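ATP-dependent RNA helicase HrpB (PDB 6EUD) catalyses ATP hydrolysis as a bacterial DExH-box NTPase of the DEAH/RHA helicase group and probably couples it to work on RNA. Local coordinates at residues Lys393-Leu396 against Gln397-Gly400; Gln469-Ser472 against Gln473-Lys477; Thr768-Leu771 against Ser772-Trp775; Glu781-Lys784 against Glu785-Arg789. All coordinates share one frame; numbering follows the deposited sequence.

Contact 1: Lys393-Leu396 against Gln397-Gly400; sequences KRLL and QMLG
Lys-393 reaches Gln-397 one turn further along helix 386-398, and the two side chains cross at a slant. The amide nitrogen NE2 of Gln-397 comes against the hydrocarbon chain of Lys-393, 3.6 Å from Lys-393 CE. This is van der Waals contact: the lysine runs straight as far as CE, then bends at its last torsion (chi4 74°), and its NZ forms a salt bridge with Glu-405. With an alanine here, Glu-405 would probably lose its positive mate, and the Gln-397 amide the aliphatic chain it lies against. Next comes Arg-394, whose CA lies 3.5 Å from Gln-397 OE1 while its carbonyl oxygen accepts Met-398 N at 3.0 Å. Leu-395 swings CG to the side opposite its own backbone N (chi1 171°), which brings CD1 near the following turn, 3.9 Å from Leu-399 CD1 and 4.0 Å from Met-398 CE; both Leu-395 and Leu-399 rest on Arg-422 of helix 421-429. Leu-396 is buried among Leu-364, Met-365 and Leu-368 of helix 361-370. The last turn closes as Leu-399 N donates to Leu-395 O at 3.0 Å, with a weak second bond to Leu-396 O. Gly-400 then takes positive phi (73°), and its N bonds to Gln-397 O at 2.9 Å: the helix terminates in a Schellman motif.

Contact 2: Gln469-Ser472 against Gln473-Lys477; sequences QQRS and QQLLK
Arg-471 and Gln-474 meet in mid-helix, on helix 466-479, through an i to i+3 side-chain hydrogen bond laid over regular alpha-helical i to i+4 bonding. The backbone evidence is consistent: the carbonyl oxygens of Gln-469, Gln-470, Arg-471 and Ser-472 each accept from the N four residues on, as with Leu-475 N to Arg-471 O at 2.9 Å. Arg-471 NH1 donates to Gln-474 OE1 at 2.7 Å with an N-H...O angle of 148°. The oxygen lies close to the guanidinium plane, yet NH1 stands 71° out of the amide plane, so the donor does not follow a lone pair. The other end of that amide is also satisfied, since Gln-474 NE2 donates to Arg-88 O, a backbone acceptor in the helicase ATP-binding domain, away from the ATP site itself. Arg-471 NE forms a salt bridge with Glu-447, a second polar partner that would limit the turning of the guanidinium. A leucine in place of Arg-471 would probably leave the Glu-447 carboxylate without this countercharge and Gln-474 OE1 without its donor. Ser-472 OG turns back along its own helix to bond Trp-468 O, with a weak second bond to Ala-440 O of helix 433-447. A bend at the second torsion of Arg-471 (chi2 58°) brings its flat group over Leu-475, whose CD2 sits over the centre of one guanidinium face, 3.8 Å from Arg-471 CZ.

Contact 3: Thr768-Leu771 against Ser772-Trp775; sequences TRDL and SDFW
The backbone is extended at Thr-768, turns through Arg-769 and Asp-770, and becomes helical from Leu-771, where the first bonds of the helix form: Phe-774 N to Asp-770 O at 3.1 Å, and Trp-775 N to Leu-771 O at 3.1 Å with a nearly straight N-H...O angle of 168°. A weak bond from Phe-774 N to Leu-771 O accompanies them. Before the helix, Asp-770 N donates to Thr-768 OG1 at 3.0 Å, an ST turn. Asp-770 holds the N-cap position, but its carboxylate makes no capping bond. The side chains of Asp-770 and Asp-773 lie side by side, Asp-770 CB 3.6 Å from Asp-773 OD2, with the carboxylate planes 23° apart. Asp-770 OD1 and Asp-773 OD2 are near but not in contact at 4.3 Å; these like charges probably repel, though the helix N-terminus would be expected to offset part of this repulsion.

The main apolar contact is Leu-771 on Trp-775. With its CG set away from the backbone N (chi1 175°), Leu-771 places CD1 over one face of the indole, off-centre, 3.5 Å from both Trp-775 CE2 and CZ2. Phe-774 is more distant, its CD2 lying 4.4 Å from Leu-771 CD1. The rotation of the indole is set further by Trp-775 NE1, which donates to Glu-740 O, and by an edge-to-face pairing with Tyr-779 at the start of helix 779-789. The turn thus joins strand 764-768 to helix 771-776, with Leu-771 on Leu-755, and Thr-768 and Phe-774 on Leu-757, of the antiparallel neighbour, strand 751-758.

Contact 4: Glu781-Lys784 against Glu785-Arg789; sequences EVQK and EMKGR
Val-782 and Met-786 are joined first through the backbone of helix 779-789, where Met-786 N donates to Val-782 O at 2.9 Å. One residue on, Lys-787 N bonds Gln-783 O at 3.0 Å from 36° above the carbonyl plane, and adds a weak bond to Lys-784 O. The side chains of Val-782 and Met-786 run side by side, Val-782 CG1 lying 3.9 Å from Met-786 CG, and both rest on Leu-765 of strand 764-768. The helix is amphipathic: this apolar pair one turn apart faces the sheet, while Glu-781, Lys-784, Glu-785 and Lys-787 are exposed. Gln-783 and Lys-787 also lie alongside each other, with Gln-783 NE2 3.7 Å from Lys-787 CE in plain contact; at 3.6 Å, Gln-783 NE2 and Lys-787 NZ, both donors, make no hydrogen bond. Gln-783 is buried, and its NE2 donates to Trp-795 O and Asp-797 OD1. Lys-784 takes the crowded first torsion (chi1 80°), with CG between backbone N and carbonyl carbon, and its NZ makes a long salt bridge to Glu-781 OE1 at 3.9 Å. Glu-785 OE1 stands above one face of the Arg-789 guanidinium, 3.8 Å from NH2, a long charge pairing at which no N-H is aimed.

How the contacts relate
The contacts follow one another along the chain and form two groups. Contacts 1 and 2 lie on helices 386-398 and 466-479; their centres are 25 Å apart and they do not touch. Contacts 3 and 4 share the C-terminal region of the protein and lie on successive helices, 771-776 and 779-789, centres 17 Å apart. They do touch, Phe-774 CZ packing 4.1 Å from Val-782 CG2, and both helices lean on the sheet containing strands 751-758 and 764-768. About 97 Å separates the centres of contacts 2 and 4, on opposite sides of the chain's centre, consistent with a C-terminal region set well apart from the helicase part of the chain.

Contact 1: Lys393-Leu396 against Gln397-Gly400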
loop_
_atom_site.group_PDB
_atom_site.type_symbol
_atom_site.label_atom_id
_atom_site.label_comp_id
_atom_site.label_asym_id
_atom_site.label_seq_id
_atom_site.Cartn_x
_atom_site.Cartn_y
_atom_site.Cartn_z
ATOM N N LYS A 393 9.011 -1.577 5.572
ATOM C CA LYS A 393 9.908 -1.991 6.650
ATOM C C LYS A 393 10.638 -3.289 6.287
ATOM O O LYS A 393 11.866 -3.366 6.393
ATOM C CB LYS A 393 9.128 -2.160 7.948
ATOM C CG LYS A 393 9.966 -2.537 9.157
ATOM C CD LYS A 393 9.041 -2.773 10.353
ATOM C CE LYS A 393 9.790 -3.079 11.649
ATOM N NZ LYS A 393 10.453 -1.879 12.254
ATOM N N ARG A 394 9.888 -4.287 5.816
ATOM C CA ARG A 394 10.493 -5.562 5.444
ATOM C C ARG A 394 11.532 -5.390 4.355
ATOM O O ARG A 394 12.612 -5.956 4.459
ATOM C CB ARG A 394 9.434 -6.576 5.009
ATOM C CG ARG A 394 8.669 -7.145 6.189
ATOM C CD ARG A 394 7.810 -8.334 5.809
ATOM N NE ARG A 394 6.798 -7.959 4.832
ATOM C CZ ARG A 394 5.587 -7.508 5.141
ATOM N NH1 ARG A 394 5.232 -7.389 6.416
ATOM N NH2 ARG A 394 4.736 -7.185 4.176
ATOM N N LEU A 395 11.230 -4.597 3.331
ATOM C CA LEU A 395 12.210 -4.350 2.273
ATOM C C LEU A 395 13.486 -3.679 2.800
ATOM O O LEU A 395 14.592 -4.062 2.417
ATOM C CB LEU A 395 11.605 -3.489 1.158
ATOM C CG LEU A 395 12.598 -2.979 0.093
ATOM C CD1 LEU A 395 13.379 -4.126 -0.588
ATOM C CD2 LEU A 395 11.874 -2.156 -0.965
ATOM N N LEU A 396 13.329 -2.673 3.662
ATOM C CA LEU A 396 14.475 -1.961 4.215
ATOM C C LEU A 396 15.331 -2.917 5.041
ATOM O O LEU A 396 16.571 -2.812 5.046
ATOM C CB LEU A 396 14.018 -0.754 5.055
ATOM C CG LEU A 396 13.396 0.409 4.263
ATOM C CD1 LEU A 396 13.170 1.626 5.133
ATOM C CD2 LEU A 396 14.269 0.806 3.080
ATOM N N GLN A 397 14.675 -3.861 5.717
ATOM C CA GLN A 397 15.391 -4.924 6.424
ATOM C C GLN A 397 16.222 -5.760 5.454
ATOM O O GLN A 397 17.411 -5.969 5.676
ATOM C CB GLN A 397 14.411 -5.804 7.198
ATOM C CG GLN A 397 14.035 -5.222 8.544
ATOM C CD GLN A 397 12.697 -5.713 9.073
ATOM O OE1 GLN A 397 12.010 -6.515 8.435
ATOM N NE2 GLN A 397 12.306 -5.203 10.237
ATOM N N MET A 398 15.597 -6.217 4.370
ATOM C CA MET A 398 16.297 -6.979 3.341
ATOM C C MET A 398 17.548 -6.232 2.851
ATOM O O MET A 398 18.585 -6.845 2.593
ATOM C CB MET A 398 15.364 -7.284 2.153
ATOM C CG MET A 398 15.942 -8.294 1.134
ATOM S SD MET A 398 15.117 -8.371 -0.473
ATOM C CE MET A 398 15.944 -7.063 -1.367
ATOM N N LEU A 399 17.439 -4.912 2.728
ATOM C CA LEU A 399 18.516 -4.086 2.188
ATOM C C LEU A 399 19.581 -3.744 3.225
ATOM O O LEU A 399 20.592 -3.128 2.901
ATOM C CB LEU A 399 17.929 -2.798 1.590
ATOM C CG LEU A 399 16.967 -3.016 0.402
ATOM C CD1 LEU A 399 16.321 -1.709 -0.011
ATOM C CD2 LEU A 399 17.681 -3.709 -0.797
ATOM N N GLY A 400 19.341 -4.138 4.474
ATOM C CA GLY A 400 20.250 -3.839 5.573
ATOM C C GLY A 400 20.267 -2.393 6.060
ATOM O O GLY A 400 21.231 -1.951 6.686
#

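Contact 2: Gln469-Ser472 against Gln473-Lys477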
loop_
_atom_site.group_PDB
_atom_site.type_symbol
_atom_site.label_atom_id
_atom_site.label_comp_id
_atom_site.label_asym_id
_atom_site.label_seq_id
_atom_site.Cartn_x
_atom_site.Cartn_y
_atom_site.Cartn_z
ATOM N N GLN A 469 25.421 8.675 -18.103
ATOM C CA GLN A 469 26.728 9.084 -17.609
ATOM C C GLN A 469 26.623 10.265 -16.658
ATOM O O GLN A 469 27.211 10.235 -15.581
ATOM C CB GLN A 469 27.673 9.392 -18.763
ATOM C CG GLN A 469 29.104 9.476 -18.333
ATOM C CD GLN A 469 30.076 9.076 -19.411
ATOM O OE1 GLN A 469 30.381 7.920 -19.560
ATOM N NE2 GLN A 469 30.526 10.025 -20.198
ATOM N N GLN A 470 25.812 11.253 -17.017
ATOM C CA GLN A 470 25.625 12.425 -16.180
ATOM C C GLN A 470 25.073 12.032 -14.822
ATOM O O GLN A 470 25.568 12.472 -13.778
ATOM C CB GLN A 470 24.696 13.425 -16.860
ATOM C CG GLN A 470 24.548 14.709 -16.083
ATOM C CD GLN A 470 23.626 15.701 -16.764
ATOM O OE1 GLN A 470 22.446 15.424 -16.998
ATOM N NE2 GLN A 470 24.169 16.866 -17.103
ATOM N N ARG A 471 24.056 11.178 -14.836
ATOM C CA ARG A 471 23.429 10.753 -13.598
ATOM C C ARG A 471 24.407 9.967 -12.734
ATOM O O ARG A 471 24.440 10.146 -11.515
ATOM C CB ARG A 471 22.190 9.925 -13.893
ATOM C CG ARG A 471 21.513 9.397 -12.668
ATOM C CD ARG A 471 21.087 10.509 -11.724
ATOM N NE ARG A 471 20.193 9.957 -10.704
ATOM C CZ ARG A 471 19.869 10.571 -9.569
ATOM N NH1 ARG A 471 20.396 11.755 -9.270
ATOM N NH2 ARG A 471 19.042 9.982 -8.717
ATOM N N SER A 472 25.204 9.111 -13.374
ATOM C CA SER A 472 26.222 8.332 -12.672
ATOM C C SER A 472 27.197 9.216 -11.904
ATOM O O SER A 472 27.476 8.957 -10.725
ATOM C CB SER A 472 27.006 7.449 -13.647
ATOM O OG SER A 472 26.147 6.511 -14.251
ATOM N N GLN A 473 27.715 10.237 -12.586
ATOM C CA GLN A 473 28.644 11.191 -11.986
ATOM C C GLN A 473 28.002 11.880 -10.774
ATOM O O GLN A 473 28.657 12.041 -9.735
ATOM C CB GLN A 473 29.091 12.236 -13.015
ATOM C CG GLN A 473 29.920 11.681 -14.167
ATOM C CD GLN A 473 30.301 12.753 -15.180
ATOM O OE1 GLN A 473 29.623 13.779 -15.306
ATOM N NE2 GLN A 473 31.393 12.525 -15.902
ATOM N N GLN A 474 26.725 12.262 -10.910
ATOM C CA GLN A 474 25.967 12.888 -9.812
ATOM C C GLN A 474 25.820 11.951 -8.593
ATOM O O GLN A 474 26.013 12.357 -7.436
ATOM C CB GLN A 474 24.586 13.341 -10.301
ATOM C CG GLN A 474 23.776 14.097 -9.245
ATOM C CD GLN A 474 22.343 14.382 -9.674
ATOM O OE1 GLN A 474 21.787 13.690 -10.526
ATOM N NE2 GLN A 474 21.742 15.412 -9.086
ATOM N N LEU A 475 25.507 10.691 -8.855
ATOM C CA LEU A 475 25.371 9.720 -7.782
ATOM C C LEU A 475 26.713 9.448 -7.088
ATOM O O LEU A 475 26.783 9.355 -5.871
ATOM C CB LEU A 475 24.767 8.432 -8.332
ATOM C CG LEU A 475 23.266 8.483 -8.634
ATOM C CD1 LEU A 475 22.808 7.154 -9.201
ATOM C CD2 LEU A 475 22.436 8.835 -7.393
ATOM N N LEU A 476 27.789 9.366 -7.862
ATOM C CA LEU A 476 29.109 9.142 -7.283
ATOM C C LEU A 476 29.537 10.324 -6.433
ATOM O O LEU A 476 30.237 10.152 -5.421
ATOM C CB LEU A 476 30.138 8.868 -8.380
ATOM C CG LEU A 476 29.958 7.479 -9.012
ATOM C CD1 LEU A 476 30.828 7.291 -10.260
ATOM C CD2 LEU A 476 30.210 6.365 -7.974
ATOM N N LYS A 477 29.104 11.522 -6.820
ATOM C CA LYS A 477 29.430 12.709 -6.032
ATOM C C LYS A 477 28.759 12.593 -4.665
ATOM O O LYS A 477 29.405 12.713 -3.626
ATOM C CB LYS A 477 28.996 13.972 -6.754
ATOM C CG LYS A 477 29.556 15.239 -6.174
ATOM C CD LYS A 477 29.478 16.368 -7.184
ATOM C CE LYS A 477 30.123 17.639 -6.660
ATOM N NZ LYS A 477 29.395 18.134 -5.467
#

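Contact 3: Thr768-Leu771 against Ser772-Trp775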
loop_
_atom_site.group_PDB
_atom_site.type_symbol
_atom_site.label_atom_id
_atom_site.label_comp_id
_atom_site.label_asym_id
_atom_site.label_seq_id
_atom_site.Cartn_x
_atom_site.Cartn_y
_atom_site.Cartn_z
ATOM N N THR A 768 -31.286 -25.613 29.550
ATOM C CA THR A 768 -31.554 -24.248 29.971
ATOM C C THR A 768 -30.290 -23.535 30.447
ATOM O O THR A 768 -29.331 -24.156 30.928
ATOM C CB THR A 768 -32.611 -24.217 31.099
ATOM O OG1 THR A 768 -32.949 -22.863 31.406
ATOM C CG2 THR A 768 -32.080 -24.893 32.369
ATOM N N ARG A 769 -30.281 -22.218 30.292
ATOM C CA ARG A 769 -29.234 -21.433 30.918
ATOM C C ARG A 769 -29.893 -20.359 31.754
ATOM O O ARG A 769 -29.249 -19.403 32.174
ATOM C CB ARG A 769 -28.274 -20.835 29.887
ATOM C CG ARG A 769 -28.882 -19.852 28.941
ATOM C CD ARG A 769 -27.804 -19.255 28.073
ATOM N NE ARG A 769 -28.370 -18.311 27.111
ATOM C CZ ARG A 769 -27.639 -17.559 26.303
ATOM N NH1 ARG A 769 -26.313 -17.645 26.349
ATOM N NH2 ARG A 769 -28.228 -16.726 25.463
ATOM N N ASP A 770 -31.188 -20.539 31.993
ATOM C CA ASP A 770 -31.931 -19.702 32.919
ATOM C C ASP A 770 -32.553 -20.613 33.973
ATOM O O ASP A 770 -33.779 -20.785 34.009
ATOM C CB ASP A 770 -33.017 -18.892 32.202
ATOM C CG ASP A 770 -32.490 -18.128 30.996
ATOM O OD1 ASP A 770 -32.060 -16.970 31.166
ATOM O OD2 ASP A 770 -32.534 -18.667 29.871
ATOM N N LEU A 771 -31.706 -21.205 34.813
ATOM C CA LEU A 771 -32.147 -22.164 35.820
ATOM C C LEU A 771 -33.297 -21.630 36.665
ATOM O O LEU A 771 -34.237 -22.373 36.956
ATOM C CB LEU A 771 -30.981 -22.573 36.724
ATOM C CG LEU A 771 -31.261 -23.489 37.918
ATOM C CD1 LEU A 771 -31.804 -24.865 37.507
ATOM C CD2 LEU A 771 -29.984 -23.626 38.739
ATOM N N SER A 772 -33.232 -20.349 37.033
ATOM C CA SER A 772 -34.292 -19.696 37.805
ATOM C C SER A 772 -35.653 -19.753 37.103
ATOM O O SER A 772 -36.672 -20.033 37.736
ATOM C CB SER A 772 -33.914 -18.247 38.091
ATOM O OG SER A 772 -34.868 -17.643 38.940
ATOM N N ASP A 773 -35.670 -19.501 35.798
ATOM C CA ASP A 773 -36.893 -19.649 35.009
ATOM C C ASP A 773 -37.375 -21.092 34.967
ATOM O O ASP A 773 -38.571 -21.357 34.858
ATOM C CB ASP A 773 -36.688 -19.164 33.574
ATOM C CG ASP A 773 -36.619 -17.667 33.476
ATOM O OD1 ASP A 773 -36.978 -17.001 34.471
ATOM O OD2 ASP A 773 -36.218 -17.158 32.405
ATOM N N PHE A 774 -36.443 -22.033 35.023
ATOM C CA PHE A 774 -36.813 -23.430 34.900
ATOM C C PHE A 774 -37.568 -23.919 36.140
ATOM O O PHE A 774 -38.629 -24.538 36.027
ATOM C CB PHE A 774 -35.588 -24.301 34.658
ATOM C CG PHE A 774 -35.889 -25.753 34.727
ATOM C CD1 PHE A 774 -36.591 -26.378 33.702
ATOM C CD2 PHE A 774 -35.515 -26.496 35.837
ATOM C CE1 PHE A 774 -36.897 -27.739 33.778
ATOM C CE2 PHE A 774 -35.816 -27.847 35.923
ATOM C CZ PHE A 774 -36.508 -28.471 34.889
ATOM N N TRP A 775 -37.012 -23.635 37.315
ATOM C CA TRP A 775 -37.680 -23.957 38.568
ATOM C C TRP A 775 -39.125 -23.423 38.602
ATOM O O TRP A 775 -40.044 -24.136 39.002
ATOM C CB TRP A 775 -36.906 -23.390 39.764
ATOM C CG TRP A 775 -35.530 -23.980 40.067
ATOM C CD1 TRP A 775 -34.456 -23.295 40.562
ATOM C CD2 TRP A 775 -35.089 -25.347 39.912
ATOM N NE1 TRP A 775 -33.385 -24.136 40.728
ATOM C CE2 TRP A 775 -33.745 -25.402 40.341
ATOM C CE3 TRP A 775 -35.694 -26.522 39.450
ATOM C CZ2 TRP A 775 -32.999 -26.588 40.334
ATOM C CZ3 TRP A 775 -34.956 -27.697 39.446
ATOM C CH2 TRP A 775 -33.623 -27.721 39.883
#

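Contact 4: Glu781-Lys784 against Glu785-Arg789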
loop_
_atom_site.group_PDB
_atom_site.type_symbol
_atom_site.label_atom_id
_atom_site.label_comp_id
_atom_site.label_asym_id
_atom_site.label_seq_id
_atom_site.Cartn_x
_atom_site.Cartn_y
_atom_site.Cartn_z
ATOM N N GLU A 781 -43.803 -29.495 35.301
ATOM C CA GLU A 781 -44.199 -30.542 34.373
ATOM C C GLU A 781 -43.176 -31.677 34.354
ATOM O O GLU A 781 -43.512 -32.826 34.067
ATOM C CB GLU A 781 -44.398 -29.963 32.973
ATOM C CG GLU A 781 -45.483 -28.880 32.900
ATOM C CD GLU A 781 -46.747 -29.218 33.708
ATOM O OE1 GLU A 781 -47.229 -30.372 33.626
ATOM O OE2 GLU A 781 -47.271 -28.326 34.416
ATOM N N VAL A 782 -41.929 -31.347 34.679
ATOM C CA VAL A 782 -40.872 -32.345 34.826
ATOM C C VAL A 782 -41.014 -33.095 36.161
ATOM O O VAL A 782 -40.759 -34.297 36.242
ATOM C CB VAL A 782 -39.481 -31.685 34.726
ATOM C CG1 VAL A 782 -38.361 -32.719 34.902
ATOM C CG2 VAL A 782 -39.346 -30.979 33.391
ATOM N N GLN A 783 -41.451 -32.377 37.194
ATOM C CA GLN A 783 -41.644 -32.940 38.524
ATOM C C GLN A 783 -42.692 -34.039 38.543
ATOM O O GLN A 783 -42.589 -34.991 39.313
ATOM C CB GLN A 783 -42.049 -31.848 39.510
ATOM C CG GLN A 783 -42.268 -32.353 40.925
ATOM C CD GLN A 783 -42.829 -31.293 41.845
ATOM O OE1 GLN A 783 -43.400 -30.300 41.393
ATOM N NE2 GLN A 783 -42.638 -31.480 43.145
ATOM N N LYS A 784 -43.711 -33.911 37.708
ATOM C CA LYS A 784 -44.769 -34.906 37.721
ATOM C C LYS A 784 -44.292 -36.189 37.030
ATOM O O LYS A 784 -44.657 -37.285 37.452
ATOM C CB LYS A 784 -46.055 -34.357 37.082
ATOM C CG LYS A 784 -46.091 -34.364 35.565
ATOM C CD LYS A 784 -47.484 -34.025 35.054
ATOM C CE LYS A 784 -47.567 -34.165 33.542
ATOM N NZ LYS A 784 -48.921 -33.842 33.019
ATOM N N GLU A 785 -43.454 -36.064 36.001
ATOM C CA GLU A 785 -42.955 -37.255 35.318
ATOM C C GLU A 785 -41.846 -37.927 36.127
ATOM O O GLU A 785 -41.638 -39.143 36.039
ATOM C CB GLU A 785 -42.451 -36.930 33.912
ATOM C CG GLU A 785 -42.194 -38.192 33.080
ATOM C CD GLU A 785 -41.705 -37.907 31.673
ATOM O OE1 GLU A 785 -40.521 -38.183 31.373
ATOM O OE2 GLU A 785 -42.516 -37.422 30.859
ATOM N N MET A 786 -41.137 -37.134 36.920
ATOM C CA MET A 786 -40.125 -37.688 37.812
ATOM C C MET A 786 -40.778 -38.335 39.031
ATOM O O MET A 786 -40.183 -39.193 39.688
ATOM C CB MET A 786 -39.131 -36.604 38.239
ATOM C CG MET A 786 -38.350 -36.010 37.084
ATOM S SD MET A 786 -37.851 -37.261 35.890
ATOM C CE MET A 786 -36.536 -37.974 36.805
ATOM N N LYS A 787 -42.007 -37.922 39.328
ATOM C CA LYS A 787 -42.793 -38.582 40.359
ATOM C C LYS A 787 -43.431 -39.861 39.815
ATOM O O LYS A 787 -43.908 -40.696 40.583
ATOM C CB LYS A 787 -43.855 -37.636 40.917
ATOM C CG LYS A 787 -43.299 -36.675 41.947
ATOM C CD LYS A 787 -44.384 -35.815 42.563
ATOM C CE LYS A 787 -43.820 -34.993 43.712
ATOM N NZ LYS A 787 -44.840 -34.092 44.307
ATOM N N GLY A 788 -43.408 -40.019 38.494
ATOM C CA GLY A 788 -43.967 -41.195 37.847
ATOM C C GLY A 788 -42.974 -42.284 37.468
ATOM O O GLY A 788 -43.241 -43.468 37.669
ATOM N N ARG A 789 -41.826 -41.900 36.914
ATOM C CA ARG A 789 -40.859 -42.895 36.466
ATOM C C ARG A 789 -39.827 -43.206 37.546
ATOM O O ARG A 789 -39.163 -44.241 37.500
ATOM C CB ARG A 789 -40.169 -42.431 35.187
ATOM C CG ARG A 789 -39.402 -43.529 34.474
ATOM C CD ARG A 789 -39.062 -43.092 33.071
ATOM N NE ARG A 789 -40.265 -42.693 32.350
ATOM C CZ ARG A 789 -40.256 -42.131 31.148
ATOM N NH1 ARG A 789 -39.103 -41.888 30.542
ATOM N NH2 ARG A 789 -41.397 -41.801 30.558
#